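Putative cellulase CEL6 (Mycobacterium tuberculosis, PDB 1UP3) probably hydrolyses internal beta-1,4-glycosidic bonds of cellulose, as an endoglucanase of glycoside hydrolase family 6. Local coordinates at residues S16-A21 with T33-T38; P71-Y76 with A113-E118. One frame throughout, in Å; residues are numbered along the deposited sequence.

Contact 1 of 2, residues S16-A21 with T33-T38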
loop_
_atom_site.group_PDB
_atom_site.type_symbol
_atom_site.label_atom_id
_atom_site.label_comp_id
_atom_site.label_asym_id
_atom_site.label_seq_id
_atom_site.Cartn_x
_atom_site.Cartn_y
_atom_site.Cartn_z
ATOM N N SER A 16 4.512 15.216 4.168
ATOM C CA SER A 16 3.667 14.248 4.843
ATOM C C SER A 16 3.153 14.857 6.137
ATOM O O SER A 16 3.766 15.759 6.677
ATOM C CB SER A 16 4.421 12.965 5.181
ATOM O OG SER A 16 5.508 13.215 6.072
ATOM N N ALA A 17 2.052 14.328 6.638
ATOM C CA ALA A 17 1.580 14.733 7.950
ATOM C C ALA A 17 2.644 14.487 9.021
ATOM O O ALA A 17 2.769 15.285 9.953
ATOM C CB ALA A 17 0.300 13.983 8.291
ATOM N N ALA A 18 3.382 13.393 8.897
ATOM C CA ALA A 18 4.465 13.086 9.823
ATOM C C ALA A 18 5.541 14.178 9.804
ATOM O O ALA A 18 6.065 14.537 10.835
ATOM C CB ALA A 18 5.083 11.703 9.567
ATOM N N MET A 19 5.905 14.662 8.614
ATOM C CA MET A 19 6.915 15.702 8.489
ATOM C C MET A 19 6.392 17.007 9.078
ATOM O O MET A 19 7.116 17.699 9.776
ATOM C CB MET A 19 7.353 15.875 7.015
ATOM C CG MET A 19 8.451 16.877 6.845
ATOM S SD MET A 19 10.004 16.298 7.525
ATOM C CE MET A 19 10.499 15.157 6.331
ATOM N N VAL A 20 5.133 17.313 8.830
ATOM C CA VAL A 20 4.512 18.517 9.408
ATOM C C VAL A 20 4.538 18.426 10.944
ATOM O O VAL A 20 4.986 19.358 11.616
ATOM C CB VAL A 20 3.107 18.715 8.875
ATOM C CG1 VAL A 20 2.358 19.798 9.700
ATOM C CG2 VAL A 20 3.179 19.115 7.416
ATOM N N ALA A 21 4.145 17.276 11.502
ATOM C CA ALA A 21 4.243 17.071 12.946
ATOM C C ALA A 21 5.674 17.191 13.460
ATOM O O ALA A 21 5.919 17.776 14.508
ATOM C CB ALA A 21 3.619 15.741 13.365
ATOM N N THR A 33 10.536 12.585 14.175
ATOM C CA THR A 33 11.547 12.861 13.188
ATOM C C THR A 33 11.937 11.554 12.458
ATOM O O THR A 33 12.116 11.565 11.254
ATOM C CB THR A 33 12.721 13.518 13.851
ATOM O OG1 THR A 33 12.345 14.861 14.218
ATOM C CG2 THR A 33 13.881 13.689 12.898
ATOM N N SER A 34 12.086 10.460 13.193
ATOM C CA SER A 34 12.451 9.163 12.596
ATOM C C SER A 34 11.439 8.724 11.555
ATOM O O SER A 34 11.801 8.413 10.414
ATOM C CB SER A 34 12.561 8.084 13.662
ATOM O OG SER A 34 12.955 6.851 13.068
ATOM N N VAL A 35 10.172 8.733 11.944
ATOM C CA VAL A 35 9.078 8.365 11.019
ATOM C C VAL A 35 9.029 9.309 9.808
ATOM O O VAL A 35 8.898 8.871 8.663
ATOM C CB VAL A 35 7.718 8.341 11.793
ATOM C CG1 VAL A 35 6.527 8.215 10.854
ATOM C CG2 VAL A 35 7.746 7.220 12.853
ATOM N N ALA A 36 9.112 10.627 10.051
ATOM C CA ALA A 36 9.045 11.604 8.975
ATOM C C ALA A 36 10.107 11.448 7.911
ATOM O O ALA A 36 9.863 11.754 6.755
ATOM C CB ALA A 36 9.142 12.991 9.553
ATOM N N ASN A 37 11.291 11.004 8.308
ATOM C CA ASN A 37 12.409 10.886 7.373
ATOM C C ASN A 37 12.499 9.495 6.716
ATOM O O ASN A 37 13.503 9.199 6.036
ATOM C CB ASN A 37 13.710 11.174 8.115
ATOM C CG ASN A 37 13.923 12.641 8.366
ATOM O OD1 ASN A 37 13.584 13.489 7.520
ATOM N ND2 ASN A 37 14.586 12.955 9.477
ATOM N N THR A 38 11.504 8.643 6.942
ATOM C CA THR A 38 11.471 7.305 6.323
ATOM C C THR A 38 10.529 7.362 5.136
ATOM O O THR A 38 9.375 7.793 5.271
ATOM C CB THR A 38 10.963 6.264 7.342
ATOM O OG1 THR A 38 11.793 6.336 8.514
ATOM C CG2 THR A 38 11.161 4.872 6.846
HETATM O O HOH W 1 7.634 12.110 5.152
#
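Ala36 packs its methyl against the first turn of helix 17-24, where Ala18 and Met19 meet it. This is a helix-helix contact in which alanines let the backbones come close and Met19 reaches across. It joins the start of helix 17-24 to the end of helix 30-36, two short consecutive helices in the N-terminal part of the family 6 domain. Met19 CA and Ala36 CA are 4.6 Å apart.

The van der Waals contacts centre on Ala36. Its CB rests on the helix backbone, 3.7 Å from Ala18 O and equally near Met19 CA. Ala18 CB touches Val35 CG1 at 4.0 Å. Ala22, one turn further along helix 17-24, also touches the side chain of Ala36.

Met19 makes its contact by the thioether end. CG lies anti to the backbone N (chi1 -177°), and the chain then bends at chi2 and chi3. This brings SD to 4.0 Å from Ala36 CB and folds CE over the end of the other helix. There CE touches the backbone oxygen of Ala36 and the side-chain oxygen of Asn37.

The polar contacts involve both helix ends. No direct hydrogen bond joins the two segments. Ser16 is the N-cap of helix 17-24: its OG accepts from Met19 N at 3.0 Å. The same OG donates to a water, which in turn donates to Ala36 O. The cap of one helix is thus linked to a carbonyl in the last turn of the other.

Asn37 lies at the exposed margin. Its ND2 is hydrogen-bonded to a bound polyether, probably from the crystallisation liquor, whose pocket also includes Met19 and Thr33. On the side of Met19, Asn37 OD1 stands 3.7 Å from the methyl CE.

Contact 2 of 2, residues P71-Y76 with A113-E118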
loop_
_atom_site.group_PDB
_atom_site.type_symbol
_atom_site.label_atom_id
_atom_site.label_comp_id
_atom_site.label_asym_id
_atom_site.label_seq_id
_atom_site.Cartn_x
_atom_site.Cartn_y
_atom_site.Cartn_z
ATOM N N PRO A 71 9.418 7.082 -6.458
ATOM C CA PRO A 71 8.152 7.354 -5.768
ATOM C C PRO A 71 7.349 6.071 -5.635
ATOM O O PRO A 71 7.370 5.248 -6.534
ATOM C CB PRO A 71 7.460 8.344 -6.691
ATOM C CG PRO A 71 7.919 7.972 -7.998
ATOM C CD PRO A 71 9.349 7.487 -7.874
ATOM N N VAL A 72 6.613 5.961 -4.544
ATOM C CA VAL A 72 5.686 4.838 -4.316
ATOM C C VAL A 72 4.307 5.437 -4.124
ATOM O O VAL A 72 4.110 6.323 -3.250
ATOM C CB VAL A 72 6.062 3.998 -3.077
ATOM C CG1 VAL A 72 5.171 2.806 -2.978
ATOM C CG2 VAL A 72 7.568 3.573 -3.098
ATOM N N LEU A 73 3.381 5.021 -4.991
ATOM C CA LEU A 73 2.010 5.500 -4.999
ATOM C C LEU A 73 1.104 4.305 -4.685
ATOM O O LEU A 73 1.316 3.217 -5.223
ATOM C CB LEU A 73 1.643 6.098 -6.354
ATOM C CG LEU A 73 2.447 7.387 -6.604
ATOM C CD1 LEU A 73 2.829 7.440 -8.027
ATOM C CD2 LEU A 73 1.656 8.602 -6.241
ATOM N N THR A 74 0.098 4.538 -3.850
ATOM C CA THR A 74 -0.917 3.540 -3.538
ATOM C C THR A 74 -2.268 3.971 -4.073
ATOM O O THR A 74 -2.735 5.047 -3.731
ATOM C CB THR A 74 -0.961 3.332 -2.061
ATOM O OG1 THR A 74 0.323 2.834 -1.632
ATOM C CG2 THR A 74 -1.996 2.233 -1.685
ATOM N N LEU A 75 -2.856 3.168 -4.944
ATOM C CA LEU A 75 -4.171 3.483 -5.491
ATOM C C LEU A 75 -5.234 2.837 -4.624
ATOM O O LEU A 75 -5.250 1.629 -4.459
ATOM C CB LEU A 75 -4.269 3.010 -6.955
ATOM C CG LEU A 75 -3.197 3.573 -7.895
ATOM C CD1 LEU A 75 -3.454 3.096 -9.323
ATOM C CD2 LEU A 75 -3.118 5.101 -7.872
ATOM N N TYR A 76 -6.165 3.633 -4.109
ATOM C CA TYR A 76 -7.160 3.132 -3.145
ATOM C C TYR A 76 -8.520 3.768 -3.449
ATOM O O TYR A 76 -9.078 4.506 -2.628
ATOM C CB TYR A 76 -6.664 3.445 -1.720
ATOM C CG TYR A 76 -7.363 2.754 -0.558
ATOM C CD1 TYR A 76 -7.589 1.387 -0.596
ATOM C CD2 TYR A 76 -7.719 3.461 0.574
ATOM C CE1 TYR A 76 -8.206 0.709 0.465
ATOM C CE2 TYR A 76 -8.324 2.823 1.664
ATOM C CZ TYR A 76 -8.541 1.447 1.615
ATOM O OH TYR A 76 -9.159 0.809 2.688
ATOM N N ALA A 113 8.000 4.803 -11.333
ATOM C CA ALA A 113 7.093 4.792 -10.189
ATOM C C ALA A 113 6.892 3.354 -9.740
ATOM O O ALA A 113 6.954 2.426 -10.553
ATOM C CB ALA A 113 5.721 5.453 -10.511
ATOM N N THR A 114 6.638 3.198 -8.461
ATOM C CA THR A 114 6.167 1.952 -7.881
ATOM C C THR A 114 4.695 2.155 -7.525
ATOM O O THR A 114 4.353 3.171 -6.916
ATOM C CB THR A 114 6.997 1.661 -6.650
ATOM O OG1 THR A 114 8.363 1.467 -7.014
ATOM C CG2 THR A 114 6.551 0.355 -5.933
ATOM N N ILE A 115 3.821 1.269 -8.008
ATOM C CA ILE A 115 2.381 1.425 -7.834
ATOM C C ILE A 115 1.850 0.221 -7.101
ATOM O O ILE A 115 2.052 -0.897 -7.556
ATOM C CB ILE A 115 1.634 1.580 -9.165
ATOM C CG1 ILE A 115 2.320 2.613 -10.080
ATOM C CG2 ILE A 115 0.157 1.944 -8.904
ATOM C CD1 ILE A 115 2.364 4.024 -9.558
ATOM N N ILE A 116 1.200 0.477 -5.970
ATOM C CA ILE A 116 0.507 -0.536 -5.181
ATOM C C ILE A 116 -0.990 -0.417 -5.548
ATOM O O ILE A 116 -1.638 0.597 -5.279
ATOM C CB ILE A 116 0.704 -0.316 -3.700
ATOM C CG1 ILE A 116 2.197 -0.163 -3.320
ATOM C CG2 ILE A 116 -0.020 -1.416 -2.911
ATOM C CD1 ILE A 116 3.000 -1.369 -3.664
ATOM N N VAL A 117 -1.523 -1.435 -6.204
ATOM C CA VAL A 117 -2.880 -1.381 -6.763
ATOM C C VAL A 117 -3.884 -1.983 -5.762
ATOM O O VAL A 117 -3.929 -3.200 -5.530
ATOM C CB VAL A 117 -2.992 -2.154 -8.083
ATOM C CG1 VAL A 117 -4.397 -2.058 -8.676
ATOM C CG2 VAL A 117 -1.977 -1.685 -9.081
ATOM N N GLU A 118 -4.692 -1.090 -5.201
ATOM C CA GLU A 118 -5.890 -1.417 -4.428
ATOM C C GLU A 118 -5.702 -2.383 -3.265
ATOM O O GLU A 118 -6.187 -3.510 -3.278
ATOM C CB GLU A 118 -6.995 -1.878 -5.364
ATOM C CG GLU A 118 -7.411 -0.801 -6.356
ATOM C CD GLU A 118 -8.008 0.446 -5.718
ATOM O OE1 GLU A 118 -8.522 0.424 -4.560
ATOM O OE2 GLU A 118 -7.993 1.497 -6.416
#
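A beta-alpha-beta unit of the family 6 barrel supplies this contact: strand 72-75, helix 94-108 and strand 113-117. The strands are parallel neighbours in the seven-stranded sheet, with directions 23° apart. Pro71 and Glu118 mark the two ends of the pairing.

Five backbone hydrogen bonds join the segments. Thr114 N donates to Pro71 O, and Leu73 N donates to Thr114 O. Ile116 N then donates to Leu73 O at 2.8 Å, and Leu75 N to Ile116 O. The last bond, Glu118 N to Leu75 O, is the most bent, with 132° at the hydrogen.

On the face of Leu73 and Leu75 the side chains are apolar. In one of its two modelled conformers, Ile115 bridges both leucines. There its CD1 lies 3.8 Å from Leu73 CD1, and its CG2 lies 3.8 Å from Leu75 CD1. In that conformer CG2 is anti to the backbone N and CG1 anti to the carbonyl carbon (chi1 -47°), which spreads the branches toward different leucines. Helix 50-66 covers Leu73, and helix 94-108 covers Leu75.

The other face carries Val72, Thr74, Thr114 and Ile116. Val72 and Thr114 lie side by side, with Val72 CG2 at 4.1 Å from Thr114 CB. Thr74 OG1 lies 3.8 Å from Ile116 CB and is hydrogen-bonded to Ser41 OG.

At the C-terminal end, the Glu118 chain bends at chi2 and brings its carboxylate back to the backbone of Leu75 and Tyr76. Gly77 N and Tyr97 OH bond to OE2, and Ile78 N bonds to OE1. These three bonds hold the buried carboxylate. The Tyr76 ring is stacked edge-to-face with Trp43, and its side chain comes within about 5 Å of a bound glucose unit. Glu118 OE1 stands 3.3 Å from Tyr76 CA.

How the contacts relate
From the N terminus, contact 1 closes first. It joins helices 17-24 and 30-36 across the 11 residues between its segments. Strand 42-44 and helix 50-66 follow, and then strand 72-75 opens contact 2. The chain passes through helix 94-108 and returns on strand 113-117, closing a longer loop of 36 intervening residues. The loops follow in series and neither nest nor cross. The centre of contact 1 is about 18 Å from the centre of the chain, that of contact 2 about 6 Å. Their centres are about 19 Å apart and they do not touch. Contact 1 pairs two helices; contact 2 pairs two strands inside the parallel sheet.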